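Local coordinates for protein tyrosinase (Burkholderia thailandensis, PDB 5ZRD) that catalyses the copper-dependent hydroxylation of monophenols to catechols and, like other tyrosinases, probably oxidises catechols further to quinones, at residues L245-Y250 with W328-Q333; Y241-S246 with L269-E274; P28-V33 with F138-K143; P130-Q135 with N147-F152; V67-Q72 with V472-N477. One frame throughout, in Å; residues are numbered along the deposited sequence.

Contact 1: L245-Y250 with W328-Q333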
# COMPACT_ATOMS: atom_id res chain seq x y z
N LEU A 245 17.30 -33.53 25.65
CA LEU A 245 16.62 -34.05 26.84
C LEU A 245 17.20 -33.41 28.10
O LEU A 245 16.56 -33.44 29.15
CB LEU A 245 16.72 -35.58 26.90
CG LEU A 245 15.95 -36.32 25.80
CD1 LEU A 245 16.02 -37.82 26.00
CD2 LEU A 245 14.50 -35.89 25.75
N SER A 246 18.35 -32.76 27.98
CA SER A 246 18.98 -32.06 29.11
C SER A 246 18.73 -30.55 29.04
O SER A 246 19.33 -29.80 29.81
CB SER A 246 20.49 -32.32 29.14
OG SER A 246 20.78 -33.66 29.51
N ALA A 247 17.97 -30.06 28.08
CA ALA A 247 17.81 -28.60 28.03
C ALA A 247 17.21 -28.13 29.36
O ALA A 247 16.32 -28.76 29.85
CB ALA A 247 16.98 -28.19 26.85
N PRO A 248 17.76 -27.07 29.96
CA PRO A 248 17.44 -26.75 31.35
C PRO A 248 16.07 -26.13 31.61
O PRO A 248 15.66 -26.06 32.75
CB PRO A 248 18.50 -25.72 31.77
CG PRO A 248 18.89 -25.03 30.47
CD PRO A 248 18.83 -26.15 29.45
N ASN A 249 15.40 -25.58 30.62
CA ASN A 249 14.07 -25.02 30.87
C ASN A 249 13.26 -25.13 29.57
O ASN A 249 13.83 -25.34 28.51
CB ASN A 249 14.16 -23.58 31.39
CG ASN A 249 14.80 -22.61 30.42
OD1 ASN A 249 14.26 -22.34 29.34
ND2 ASN A 249 15.94 -22.04 30.80
N TYR A 250 11.96 -24.94 29.65
CA TYR A 250 11.07 -25.11 28.53
C TYR A 250 11.35 -24.06 27.46
O TYR A 250 11.35 -24.36 26.28
CB TYR A 250 9.59 -25.04 28.95
CG TYR A 250 8.70 -25.11 27.74
CD1 TYR A 250 8.54 -26.29 27.05
CD2 TYR A 250 8.11 -23.97 27.22
CE1 TYR A 250 7.79 -26.36 25.87
CE2 TYR A 250 7.37 -24.02 26.05
CZ TYR A 250 7.21 -25.21 25.37
OH TYR A 250 6.46 -25.25 24.24
N TRP A 328 7.65 -35.25 25.56
CA TRP A 328 7.02 -35.88 26.74
C TRP A 328 8.09 -36.49 27.66
O TRP A 328 7.99 -36.38 28.89
CB TRP A 328 5.97 -36.92 26.30
CG TRP A 328 5.32 -37.65 27.43
CD1 TRP A 328 5.45 -38.97 27.74
CD2 TRP A 328 4.47 -37.08 28.45
NE1 TRP A 328 4.74 -39.26 28.88
CE2 TRP A 328 4.12 -38.13 29.33
CE3 TRP A 328 4.00 -35.80 28.72
CZ2 TRP A 328 3.29 -37.94 30.42
CZ3 TRP A 328 3.17 -35.61 29.81
CH2 TRP A 328 2.81 -36.68 30.64
N VAL A 329 9.12 -37.10 27.07
CA VAL A 329 10.24 -37.59 27.84
C VAL A 329 10.95 -36.45 28.58
O VAL A 329 11.32 -36.64 29.70
CB VAL A 329 11.26 -38.34 26.97
CG1 VAL A 329 12.55 -38.59 27.73
CG2 VAL A 329 10.69 -39.65 26.46
N TRP A 330 11.12 -35.29 27.95
CA TRP A 330 11.78 -34.19 28.57
C TRP A 330 10.91 -33.71 29.73
O TRP A 330 11.44 -33.31 30.77
CB TRP A 330 12.06 -33.05 27.57
CG TRP A 330 12.59 -31.80 28.19
CD1 TRP A 330 13.90 -31.49 28.42
CD2 TRP A 330 11.83 -30.70 28.72
NE1 TRP A 330 14.00 -30.27 29.02
CE2 TRP A 330 12.75 -29.75 29.21
CE3 TRP A 330 10.46 -30.43 28.84
CZ2 TRP A 330 12.34 -28.58 29.82
CZ3 TRP A 330 10.05 -29.25 29.41
CH2 TRP A 330 10.98 -28.35 29.92
N GLN A 331 9.60 -33.69 29.52
CA GLN A 331 8.65 -33.24 30.58
C GLN A 331 8.81 -34.17 31.77
O GLN A 331 8.93 -33.69 32.87
CB GLN A 331 7.20 -33.26 30.11
CG GLN A 331 6.85 -32.08 29.23
CD GLN A 331 5.44 -32.13 28.68
OE1 GLN A 331 5.18 -32.75 27.65
NE2 GLN A 331 4.53 -31.42 29.34
N LYS A 332 8.94 -35.47 31.52
CA LYS A 332 9.05 -36.49 32.61
C LYS A 332 10.41 -36.38 33.32
O LYS A 332 10.45 -36.35 34.54
CB LYS A 332 8.92 -37.91 32.06
CG LYS A 332 7.55 -38.32 31.53
CD LYS A 332 7.05 -39.68 32.03
CE LYS A 332 7.69 -40.91 31.39
NZ LYS A 332 8.07 -40.70 29.96
N GLN A 333 11.51 -36.36 32.55
CA GLN A 333 12.84 -36.35 33.11
C GLN A 333 13.10 -35.01 33.81
O GLN A 333 14.02 -34.96 34.59
CB GLN A 333 13.94 -36.58 32.07
CG GLN A 333 13.97 -37.98 31.45
CD GLN A 333 15.18 -38.19 30.56
OE1 GLN A 333 16.03 -37.31 30.44
NE2 GLN A 333 15.31 -39.36 29.94
O HOH W 1 16.88 -34.85 31.33

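Contact 2: Y241-S246 with L269-E274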
# COMPACT_ATOMS: atom_id res chain seq x y z
N TYR A 241 19.49 -35.39 19.75
CA TYR A 241 18.25 -35.74 20.47
C TYR A 241 18.53 -36.04 21.94
O TYR A 241 17.80 -35.58 22.82
CB TYR A 241 17.58 -36.93 19.79
CG TYR A 241 16.50 -36.64 18.78
CD1 TYR A 241 15.49 -35.71 19.04
CD2 TYR A 241 16.41 -37.38 17.61
CE1 TYR A 241 14.48 -35.47 18.12
CE2 TYR A 241 15.39 -37.16 16.70
CZ TYR A 241 14.42 -36.20 16.95
OH TYR A 241 13.38 -35.99 16.08
N VAL A 242 19.63 -36.74 22.23
CA VAL A 242 20.07 -36.98 23.62
C VAL A 242 20.32 -35.63 24.30
O VAL A 242 19.77 -35.37 25.37
CB VAL A 242 21.30 -37.89 23.74
CG1 VAL A 242 21.79 -37.97 25.18
CG2 VAL A 242 21.06 -39.30 23.19
N ARG A 243 21.06 -34.74 23.66
CA ARG A 243 21.32 -33.39 24.23
C ARG A 243 20.01 -32.66 24.59
O ARG A 243 19.94 -31.98 25.63
CB ARG A 243 22.06 -32.47 23.25
CG ARG A 243 23.57 -32.48 23.38
CD ARG A 243 24.19 -31.09 23.33
NE ARG A 243 25.64 -31.24 23.31
CZ ARG A 243 26.41 -31.37 24.39
NH1 ARG A 243 25.94 -31.05 25.59
NH2 ARG A 243 27.66 -31.80 24.27
N CYS A 244 19.00 -32.72 23.70
CA CYS A 244 17.84 -31.87 23.92
C CYS A 244 17.13 -32.28 25.21
O CYS A 244 16.54 -31.41 25.86
CB CYS A 244 16.90 -31.85 22.72
SG CYS A 244 15.78 -33.26 22.55
N LEU A 245 17.30 -33.53 25.65
CA LEU A 245 16.62 -34.05 26.84
C LEU A 245 17.20 -33.41 28.10
O LEU A 245 16.56 -33.44 29.15
CB LEU A 245 16.72 -35.58 26.90
CG LEU A 245 15.95 -36.32 25.80
CD1 LEU A 245 16.02 -37.82 26.00
CD2 LEU A 245 14.50 -35.89 25.75
N SER A 246 18.35 -32.76 27.98
CA SER A 246 18.98 -32.06 29.11
C SER A 246 18.73 -30.55 29.04
O SER A 246 19.33 -29.80 29.81
CB SER A 246 20.49 -32.32 29.14
OG SER A 246 20.78 -33.66 29.51
N LEU A 269 26.32 -25.38 25.95
CA LEU A 269 25.52 -25.46 24.75
C LEU A 269 24.22 -26.16 25.10
O LEU A 269 24.25 -27.31 25.51
CB LEU A 269 26.25 -26.28 23.68
CG LEU A 269 27.23 -25.51 22.81
CD1 LEU A 269 27.82 -26.39 21.72
CD2 LEU A 269 26.58 -24.29 22.20
N VAL A 270 23.09 -25.49 24.92
CA VAL A 270 21.82 -26.21 24.98
C VAL A 270 21.32 -26.48 23.56
O VAL A 270 21.55 -25.72 22.63
CB VAL A 270 20.77 -25.48 25.84
CG1 VAL A 270 21.34 -25.03 27.17
CG2 VAL A 270 20.16 -24.32 25.13
N THR A 271 20.61 -27.59 23.43
CA THR A 271 20.02 -28.00 22.18
C THR A 271 18.50 -28.13 22.37
O THR A 271 18.07 -28.95 23.15
CB THR A 271 20.55 -29.36 21.71
OG1 THR A 271 21.95 -29.19 21.50
CG2 THR A 271 19.87 -29.84 20.45
N PRO A 272 17.73 -27.34 21.62
CA PRO A 272 16.29 -27.44 21.61
C PRO A 272 15.83 -28.68 20.84
O PRO A 272 16.52 -29.18 19.93
CB PRO A 272 15.82 -26.17 20.89
CG PRO A 272 16.95 -25.85 19.93
CD PRO A 272 18.18 -26.48 20.53
N VAL A 273 14.66 -29.19 21.20
CA VAL A 273 14.15 -30.34 20.49
C VAL A 273 13.95 -29.99 19.01
O VAL A 273 14.00 -30.87 18.16
CB VAL A 273 12.85 -30.89 21.10
CG1 VAL A 273 11.69 -29.92 21.01
CG2 VAL A 273 12.49 -32.21 20.43
N GLU A 274 13.72 -28.71 18.71
CA GLU A 274 13.49 -28.25 17.35
C GLU A 274 14.69 -28.55 16.42
O GLU A 274 14.49 -28.64 15.22
CB GLU A 274 13.19 -26.75 17.31
CG GLU A 274 12.50 -26.32 16.04
CD GLU A 274 12.12 -24.85 15.95
OE1 GLU A 274 11.42 -24.45 14.94
OE2 GLU A 274 12.59 -24.08 16.84
O HOH W 2 20.12 -28.95 25.98

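Contact 3: P28-V33 with F138-K143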
# COMPACT_ATOMS: atom_id res chain seq x y z
N PRO A 28 -3.33 -54.32 14.40
CA PRO A 28 -2.80 -52.96 14.68
C PRO A 28 -2.30 -52.21 13.42
O PRO A 28 -2.77 -51.09 13.15
CB PRO A 28 -1.63 -53.18 15.64
CG PRO A 28 -1.98 -54.46 16.35
CD PRO A 28 -2.65 -55.29 15.28
N LEU A 29 -1.40 -52.82 12.64
CA LEU A 29 -0.93 -52.17 11.42
C LEU A 29 -2.09 -51.98 10.44
O LEU A 29 -2.19 -50.92 9.82
CB LEU A 29 0.20 -52.97 10.78
CG LEU A 29 1.11 -52.16 9.87
CD1 LEU A 29 1.48 -50.82 10.49
CD2 LEU A 29 2.36 -52.92 9.53
N GLU A 30 -2.98 -52.96 10.33
CA GLU A 30 -4.09 -52.85 9.38
C GLU A 30 -5.01 -51.69 9.79
O GLU A 30 -5.50 -50.89 8.92
CB GLU A 30 -4.85 -54.18 9.31
CG GLU A 30 -4.16 -55.22 8.43
CD GLU A 30 -4.75 -56.63 8.53
OE1 GLU A 30 -4.31 -57.52 7.78
OE2 GLU A 30 -5.64 -56.82 9.38
N ASP A 31 -5.27 -51.53 11.08
CA ASP A 31 -6.15 -50.42 11.50
C ASP A 31 -5.55 -49.06 11.12
O ASP A 31 -6.24 -48.15 10.62
CB ASP A 31 -6.41 -50.45 13.01
CG ASP A 31 -7.30 -51.62 13.44
OD1 ASP A 31 -8.11 -52.14 12.63
OD2 ASP A 31 -7.19 -51.99 14.63
N LEU A 32 -4.26 -48.92 11.39
CA LEU A 32 -3.55 -47.70 11.07
C LEU A 32 -3.64 -47.43 9.56
O LEU A 32 -4.06 -46.35 9.16
CB LEU A 32 -2.09 -47.80 11.53
CG LEU A 32 -1.27 -46.54 11.24
CD1 LEU A 32 -1.67 -45.42 12.19
CD2 LEU A 32 0.22 -46.83 11.30
N VAL A 33 -3.26 -48.42 8.74
CA VAL A 33 -3.31 -48.25 7.29
C VAL A 33 -4.75 -47.93 6.86
O VAL A 33 -4.97 -46.99 6.09
CB VAL A 33 -2.72 -49.45 6.53
CG1 VAL A 33 -3.09 -49.42 5.05
CG2 VAL A 33 -1.20 -49.53 6.68
N PHE A 138 0.49 -52.53 0.23
CA PHE A 138 0.05 -53.15 1.47
C PHE A 138 -1.13 -54.09 1.17
O PHE A 138 -1.96 -53.80 0.31
CB PHE A 138 -0.35 -52.05 2.45
CG PHE A 138 -0.54 -52.53 3.86
CD1 PHE A 138 0.55 -52.90 4.63
CD2 PHE A 138 -1.82 -52.63 4.41
CE1 PHE A 138 0.36 -53.41 5.91
CE2 PHE A 138 -2.00 -53.10 5.70
CZ PHE A 138 -0.91 -53.49 6.45
N GLU A 139 -1.24 -55.18 1.94
CA GLU A 139 -2.40 -56.08 1.87
C GLU A 139 -3.44 -55.67 2.93
O GLU A 139 -3.26 -55.86 4.14
CB GLU A 139 -1.94 -57.52 2.04
CG GLU A 139 -2.92 -58.57 1.52
CD GLU A 139 -3.23 -58.58 0.02
OE1 GLU A 139 -2.66 -57.76 -0.74
OE2 GLU A 139 -4.07 -59.41 -0.37
N LEU A 140 -4.56 -55.11 2.46
CA LEU A 140 -5.70 -54.83 3.32
C LEU A 140 -6.98 -55.46 2.74
O LEU A 140 -7.31 -55.25 1.57
CB LEU A 140 -5.85 -53.31 3.42
CG LEU A 140 -6.92 -52.89 4.42
CD1 LEU A 140 -6.41 -53.07 5.84
CD2 LEU A 140 -7.37 -51.45 4.17
N ASP A 141 -7.75 -56.19 3.58
CA ASP A 141 -9.01 -56.84 3.14
C ASP A 141 -8.72 -57.80 1.97
O ASP A 141 -9.39 -57.73 0.93
CB ASP A 141 -10.06 -55.81 2.66
CG ASP A 141 -10.57 -54.85 3.76
OD1 ASP A 141 -10.66 -55.26 4.94
OD2 ASP A 141 -10.93 -53.70 3.42
N GLY A 142 -7.68 -58.63 2.12
CA GLY A 142 -7.16 -59.50 1.04
C GLY A 142 -7.16 -58.85 -0.34
O GLY A 142 -7.42 -59.53 -1.33
N LYS A 143 -6.89 -57.55 -0.44
CA LYS A 143 -6.59 -56.89 -1.73
C LYS A 143 -5.27 -56.12 -1.58
O LYS A 143 -4.99 -55.55 -0.52
CB LYS A 143 -7.70 -55.93 -2.17
CG LYS A 143 -8.98 -56.60 -2.62
CD LYS A 143 -10.10 -55.64 -2.99
CE LYS A 143 -11.42 -56.36 -3.18
NZ LYS A 143 -12.33 -55.60 -4.07

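Contact 4: P130-Q135 with N147-F152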
# COMPACT_ATOMS: atom_id res chain seq x y z
N PRO A 130 11.71 -47.56 8.80
CA PRO A 130 10.93 -48.80 8.73
C PRO A 130 10.23 -48.94 7.37
O PRO A 130 9.66 -47.95 6.91
CB PRO A 130 9.89 -48.65 9.86
CG PRO A 130 10.64 -47.87 10.91
CD PRO A 130 11.48 -46.89 10.09
N SER A 131 10.24 -50.13 6.76
CA SER A 131 9.73 -50.29 5.37
C SER A 131 8.21 -50.05 5.30
O SER A 131 7.70 -49.74 4.23
CB SER A 131 10.08 -51.62 4.79
OG SER A 131 9.51 -52.65 5.59
N ILE A 132 7.47 -50.13 6.40
CA ILE A 132 6.01 -49.85 6.29
C ILE A 132 5.81 -48.41 5.82
O ILE A 132 4.81 -48.14 5.20
CB ILE A 132 5.23 -50.13 7.60
CG1 ILE A 132 3.73 -49.89 7.46
CG2 ILE A 132 5.78 -49.32 8.75
CD1 ILE A 132 3.07 -50.69 6.36
N LEU A 133 6.73 -47.49 6.14
CA LEU A 133 6.63 -46.06 5.73
C LEU A 133 7.18 -45.85 4.32
O LEU A 133 6.97 -44.78 3.78
CB LEU A 133 7.41 -45.17 6.71
CG LEU A 133 7.01 -45.22 8.18
CD1 LEU A 133 7.78 -44.18 8.99
CD2 LEU A 133 5.51 -45.01 8.34
N THR A 134 7.92 -46.79 3.75
CA THR A 134 8.50 -46.56 2.40
C THR A 134 7.95 -47.51 1.32
O THR A 134 8.00 -47.16 0.15
CB THR A 134 10.02 -46.68 2.42
OG1 THR A 134 10.39 -47.99 2.86
CG2 THR A 134 10.64 -45.64 3.33
N GLN A 135 7.43 -48.69 1.69
CA GLN A 135 7.09 -49.72 0.70
C GLN A 135 5.89 -49.29 -0.15
O GLN A 135 5.03 -48.48 0.30
CB GLN A 135 6.83 -51.07 1.37
CG GLN A 135 5.49 -51.11 2.08
CD GLN A 135 5.38 -52.26 3.05
OE1 GLN A 135 6.34 -52.59 3.73
NE2 GLN A 135 4.20 -52.87 3.11
N ASN A 147 0.32 -48.30 -0.62
CA ASN A 147 0.60 -47.91 0.75
C ASN A 147 0.29 -46.42 0.90
O ASN A 147 0.96 -45.61 0.33
CB ASN A 147 2.06 -48.19 1.09
CG ASN A 147 2.45 -47.78 2.50
OD1 ASN A 147 1.60 -47.41 3.30
ND2 ASN A 147 3.73 -47.83 2.81
N PRO A 148 -0.74 -46.04 1.67
CA PRO A 148 -1.03 -44.62 1.82
C PRO A 148 0.07 -43.81 2.55
O PRO A 148 0.03 -42.59 2.51
CB PRO A 148 -2.29 -44.59 2.70
CG PRO A 148 -2.10 -45.76 3.59
CD PRO A 148 -1.41 -46.80 2.74
N LEU A 149 1.02 -44.49 3.19
CA LEU A 149 2.05 -43.83 4.02
C LEU A 149 3.31 -43.45 3.21
O LEU A 149 4.09 -42.63 3.70
CB LEU A 149 2.44 -44.78 5.17
CG LEU A 149 1.30 -45.45 5.92
CD1 LEU A 149 1.84 -46.37 7.03
CD2 LEU A 149 0.37 -44.40 6.49
N ARG A 150 3.52 -44.01 2.00
CA ARG A 150 4.74 -43.71 1.25
C ARG A 150 4.68 -42.32 0.62
O ARG A 150 5.72 -41.72 0.40
CB ARG A 150 5.04 -44.76 0.17
CG ARG A 150 4.07 -44.87 -0.99
CD ARG A 150 4.82 -45.25 -2.27
NE ARG A 150 6.10 -45.94 -2.03
CZ ARG A 150 7.18 -45.91 -2.83
NH1 ARG A 150 7.25 -45.02 -3.81
NH2 ARG A 150 8.16 -46.78 -2.67
N SER A 151 3.49 -41.78 0.39
CA SER A 151 3.39 -40.52 -0.32
C SER A 151 1.92 -40.16 -0.40
O SER A 151 1.03 -40.94 0.01
CB SER A 151 3.99 -40.60 -1.69
OG SER A 151 3.38 -41.67 -2.40
N PHE A 152 1.65 -39.01 -0.94
CA PHE A 152 0.25 -38.58 -1.07
C PHE A 152 0.12 -37.77 -2.35
O PHE A 152 1.01 -37.02 -2.70
CB PHE A 152 -0.18 -37.81 0.17
CG PHE A 152 -1.51 -37.10 0.09
CD1 PHE A 152 -2.70 -37.82 0.13
CD2 PHE A 152 -1.57 -35.72 0.09
CE1 PHE A 152 -3.92 -37.17 0.11
CE2 PHE A 152 -2.79 -35.07 0.09
CZ PHE A 152 -3.96 -35.79 0.10

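Contact 5: V67-Q72 with V472-N477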
# COMPACT_ATOMS: atom_id res chain seq x y z
N VAL A 67 1.51 -6.21 3.26
CA VAL A 67 2.92 -6.47 3.65
C VAL A 67 3.74 -6.89 2.42
O VAL A 67 4.88 -6.44 2.25
CB VAL A 67 3.04 -7.53 4.77
CG1 VAL A 67 4.47 -7.89 5.06
CG2 VAL A 67 2.36 -7.12 6.05
N ASP A 68 3.22 -7.80 1.61
CA ASP A 68 4.01 -8.28 0.44
C ASP A 68 4.47 -7.15 -0.44
O ASP A 68 5.54 -7.23 -1.08
CB ASP A 68 3.19 -9.21 -0.42
CG ASP A 68 2.76 -10.46 0.31
OD1 ASP A 68 3.55 -11.01 1.12
OD2 ASP A 68 1.63 -10.91 0.03
N ALA A 69 3.67 -6.08 -0.45
CA ALA A 69 3.88 -4.94 -1.33
C ALA A 69 4.81 -3.88 -0.71
O ALA A 69 5.18 -2.94 -1.42
CB ALA A 69 2.55 -4.32 -1.66
N LEU A 70 5.17 -4.01 0.56
CA LEU A 70 6.04 -2.99 1.21
C LEU A 70 7.43 -2.90 0.54
O LEU A 70 7.95 -3.89 0.04
CB LEU A 70 6.21 -3.35 2.69
CG LEU A 70 4.96 -3.22 3.55
CD1 LEU A 70 5.15 -3.97 4.87
CD2 LEU A 70 4.62 -1.75 3.77
N PRO A 71 8.06 -1.70 0.57
CA PRO A 71 9.44 -1.58 0.12
C PRO A 71 10.40 -2.31 1.05
O PRO A 71 10.01 -2.69 2.15
CB PRO A 71 9.78 -0.08 0.11
CG PRO A 71 8.65 0.59 0.85
CD PRO A 71 7.49 -0.39 0.86
N GLN A 72 11.65 -2.39 0.61
CA GLN A 72 12.74 -3.22 1.17
C GLN A 72 12.98 -2.88 2.65
O GLN A 72 13.12 -3.79 3.46
CB GLN A 72 14.02 -3.02 0.32
CG GLN A 72 15.34 -3.18 1.08
CD GLN A 72 16.54 -3.38 0.18
OE1 GLN A 72 17.20 -4.43 0.19
NE2 GLN A 72 16.86 -2.37 -0.62
N VAL A 472 8.48 -16.50 -2.28
CA VAL A 472 8.12 -15.71 -3.47
C VAL A 472 8.04 -14.24 -3.05
O VAL A 472 7.19 -13.90 -2.24
CB VAL A 472 6.76 -16.14 -4.03
CG1 VAL A 472 6.35 -15.29 -5.22
CG2 VAL A 472 6.74 -17.62 -4.37
N VAL A 473 8.89 -13.42 -3.61
CA VAL A 473 9.03 -12.05 -3.13
C VAL A 473 8.85 -11.06 -4.29
O VAL A 473 9.36 -11.29 -5.41
CB VAL A 473 10.38 -11.85 -2.43
CG1 VAL A 473 11.56 -12.24 -3.31
CG2 VAL A 473 10.53 -10.42 -1.92
N GLN A 474 8.18 -9.94 -3.99
CA GLN A 474 7.78 -8.95 -5.00
C GLN A 474 8.88 -7.92 -5.32
O GLN A 474 8.69 -7.19 -6.27
CB GLN A 474 6.52 -8.21 -4.57
CG GLN A 474 5.24 -9.00 -4.76
CD GLN A 474 4.00 -8.18 -4.47
OE1 GLN A 474 4.02 -6.94 -4.54
NE2 GLN A 474 2.92 -8.86 -4.13
N CYS A 475 9.99 -7.83 -4.60
CA CYS A 475 11.09 -6.89 -4.99
C CYS A 475 12.39 -7.69 -5.18
O CYS A 475 12.65 -8.61 -4.41
CB CYS A 475 11.23 -5.71 -4.02
SG CYS A 475 11.05 -6.06 -2.23
N ALA A 476 13.19 -7.38 -6.20
CA ALA A 476 14.44 -8.14 -6.50
C ALA A 476 15.51 -7.90 -5.41
O ALA A 476 16.47 -8.67 -5.30
CB ALA A 476 14.97 -7.78 -7.87
N ASN A 477 15.30 -6.86 -4.60
CA ASN A 477 16.30 -6.31 -3.68
C ASN A 477 16.32 -7.06 -2.33
O ASN A 477 17.40 -7.50 -1.91
CB ASN A 477 16.09 -4.80 -3.47
CG ASN A 477 14.67 -4.40 -3.12
OD1 ASN A 477 13.77 -5.23 -2.99
ND2 ASN A 477 14.45 -3.10 -2.96
O HOH W 3 7.19 -9.55 -1.16
O HOH W 4 12.31 -1.23 -2.31
O HOH W 5 19.07 -6.30 -0.16

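Contact 1: L245-Y250 with W328-Q333
Trp330, on helix 315-334, docks into the stretch Leu245-Tyr250 in a buried helix-to-loop contact of the tyrosinase central domain. This domain is the helical bundle of type 3 copper proteins, and the same helix carries the copper ligand His320. The stretch links helix 237-244 to the start of helix 250-254; Asn249 is the N-cap of the latter, its OD1 bonding Val252 N. It bends round the indole. CG of Trp330 lies anti to the backbone N (chi1 173°), which sends the ring out from the helix to the loop. At the pyrrole end, CD1 lies 3.4 Å from Leu245 O. At the benzo end, CH2 meets Tyr250 CA at 3.5 Å and Tyr250 CB at 3.7 Å. The two aromatic side chains cross at about a right angle. Phe253 stacks with the indole from outside the two segments, and Tyr250 OH is bonded to Val88 O. Leu245 extends the contact along the helix, its CD2 lying 3.9 Å from Val329 CG1. A water bridges backbone to side chain, donating to Leu245 O at 2.6 Å and to Gln333 OE1 at 2.8 Å. Gln333 NE2 is hydrogen-bonded to Asp406 O. One direct hydrogen bond crosses the contact: Trp330 NE1 gives its proton to Ala247 O at 2.9 Å, nearly straight at 172°, with the acceptor in the indole plane.

Contact 2: Y241-S246 with L269-E274
Thr271, Cys244 and Arg243 bury the most surface where helix 237-244 and the residues after it meet 269-274. Thr271 O points at the backbone of Cys244, and the CA of Cys244 makes a C-H...O contact with it at 3.0 Å. Cys244 SG sits between its own backbone N and carbonyl carbon (chi1 80°) and reaches Val273 CB at 4.0 Å. Arg243 uses its aliphatic part, crossing Thr271 at about a right angle with CD 3.5 Å from Thr271 OG1. This is van der Waals contact; the hydroxyl is hydrogen-bonded to a citrate, probably from the crystallisation liquor. No direct hydrogen bond links the segments. A water does so instead, accepting from Thr271 N at 2.9 Å and donating to Arg243 O at 3.1 Å. Tyr241 touches Val273 CG2 with its ring edge and bonds Glu119 through OH. Its side chain is about 5 Å from that of the copper ligand His277. Glu274 O bonds His277 ND1, making Glu274 a second-shell residue of the type 3 copper site.

Contact 3: P28-V33 with F138-K143
Val33 N bonds to Leu29 O at 2.9 Å, and this turn of helix 27-41 presents both side chains to Phe138. Glu30 lies in the same turn. Phe138 belongs to strand 137-140, the first strand of a tight two-stranded beta hairpin. The helix and strand axes cross almost perpendicularly, at 93°, and approach to 9.4 Å. Phe138 has CG anti to its backbone N (chi1 -168°), and its ring reaches the helix surface. Val33 covers one face: CG2 stands 3.8 Å from the ring centroid, 12° off the normal, in a CH-pi contact. The other branch, CG1, comes to 3.5 Å from Phe138 CD2. Glu30 offers its methylene carbon CG near the ring plane, at the edge, 4.1 Å from Phe138 CE2. Its carboxylate plane stands nearly perpendicular to the ring. Leu29 CD2 touches Phe138 CE1 at 4.2 Å. Further along the strand, Leu140 CD1 lies 4.0 Å from Glu30 CB. The hairpin turns at Asp141 and Gly142, and Asp141 makes a salt bridge with Arg34 of the helix. Ile145, on the partner strand, also packs on Val33. Between the two segments there is no hydrogen bond or salt bridge. The hold between them is apolar, round one aromatic ring, with Glu30 contributing its carbons; the charged link from Asp141 to Arg34 lies at the hairpin turn.

Contact 4: P130-Q135 with N147-F152
Asn147 reaches from its own turn to the backbone of Ile132 and Gln135. Its CB lies 3.1 Å from Gln135 O. CG is anti to the backbone N (chi1 178°), which carries the amide toward the other loop. There ND2 donates twice, to Ile132 O at 2.6 Å and to Gln135 O at 2.9 Å, the latter acceptor lying in the amide plane. OD1 turns back and accepts from Leu149 N at 3.0 Å; that N stands 66° out of the carbonyl plane, not on a lone pair. Together the three bonds would fix the rotation of the amide. Beside it, Leu149 CD1 packs on Ile132 CG1 at 4.0 Å and on Leu133 CD2. Arg150 adds two weak bonds, from NE and NH2, to a single acceptor, Thr134 O. Arg179 bonds both Leu133 O and Leu149 O, and Phe318 touches both leucines. The Asx turn and the type I turn Asn147-Arg150 shape one loop, and ND2 joins it to the other at the base of the beta hairpin 137-146.

Contact 5: V67-Q72 with V472-N477
Gln474 lies alongside the backbone of Asp68 and Ala69. Its NE2 approaches Asp68 CB at 3.7 Å, and its OE1 lies 3.8 Å from Ala69 CA. These are van der Waals contacts, and no direct hydrogen bond joins the two segments. The polar links run through water. One water donates to Asp68 O at 2.8 Å and accepts from Gln474 N at 3.0 Å, tying Asp68 to the loop backbone. A second accepts from Gln72 N and, at 2.9 Å, from Asn477 ND2. A third lies between Gln72 OE1 and Asn477 O. The side chains of Gln72 and Asn477 cross with their amide planes 38° apart, and Gln72 CB is 3.3 Å from Asn477 ND2. Asn477 is poorly ordered, so this end is less certain. Between these two points Cys475 SG lies 4.4 Å from Leu70 O. In another crystal of this protein Cys475 forms a disulfide with Cys478 that is not formed in this structure. Further out, Tyr78 OH bonds Asp68 OD1. The Val473 backbone is hydrogen-bonded to a second subunit, where Gln474 packs on its counterpart Gln474. Leu70 packs on Pro66 of a third subunit, so the contact is itself part of two subunit interfaces. In the fold, it joins short helix 65-68 and the residues after it to the long loop between strand 456-466 and strand 485-489.

In the fold
From the N terminus, helix 27-41 opens contact 3, helix 65-68 opens contact 5, and the loop 130-135 opens contact 4. Contact 3 closes at 138-143, before contact 4 closes at 147-152, so these two cross; they also touch, through Ile132 and Pro148. Contacts 2 and 1 then start from one shared stretch, with Leu245 and Ser246 in common. Contact 2 closes first, ahead of helix 274-285, and contact 1 closes on helix 315-334. Contact 5 closes last, at 472-477. Its loop encloses contacts 4, 2 and 1 and crosses contact 3. It joins the central domain to a late loop, about 40 Å centre to centre from contact 1.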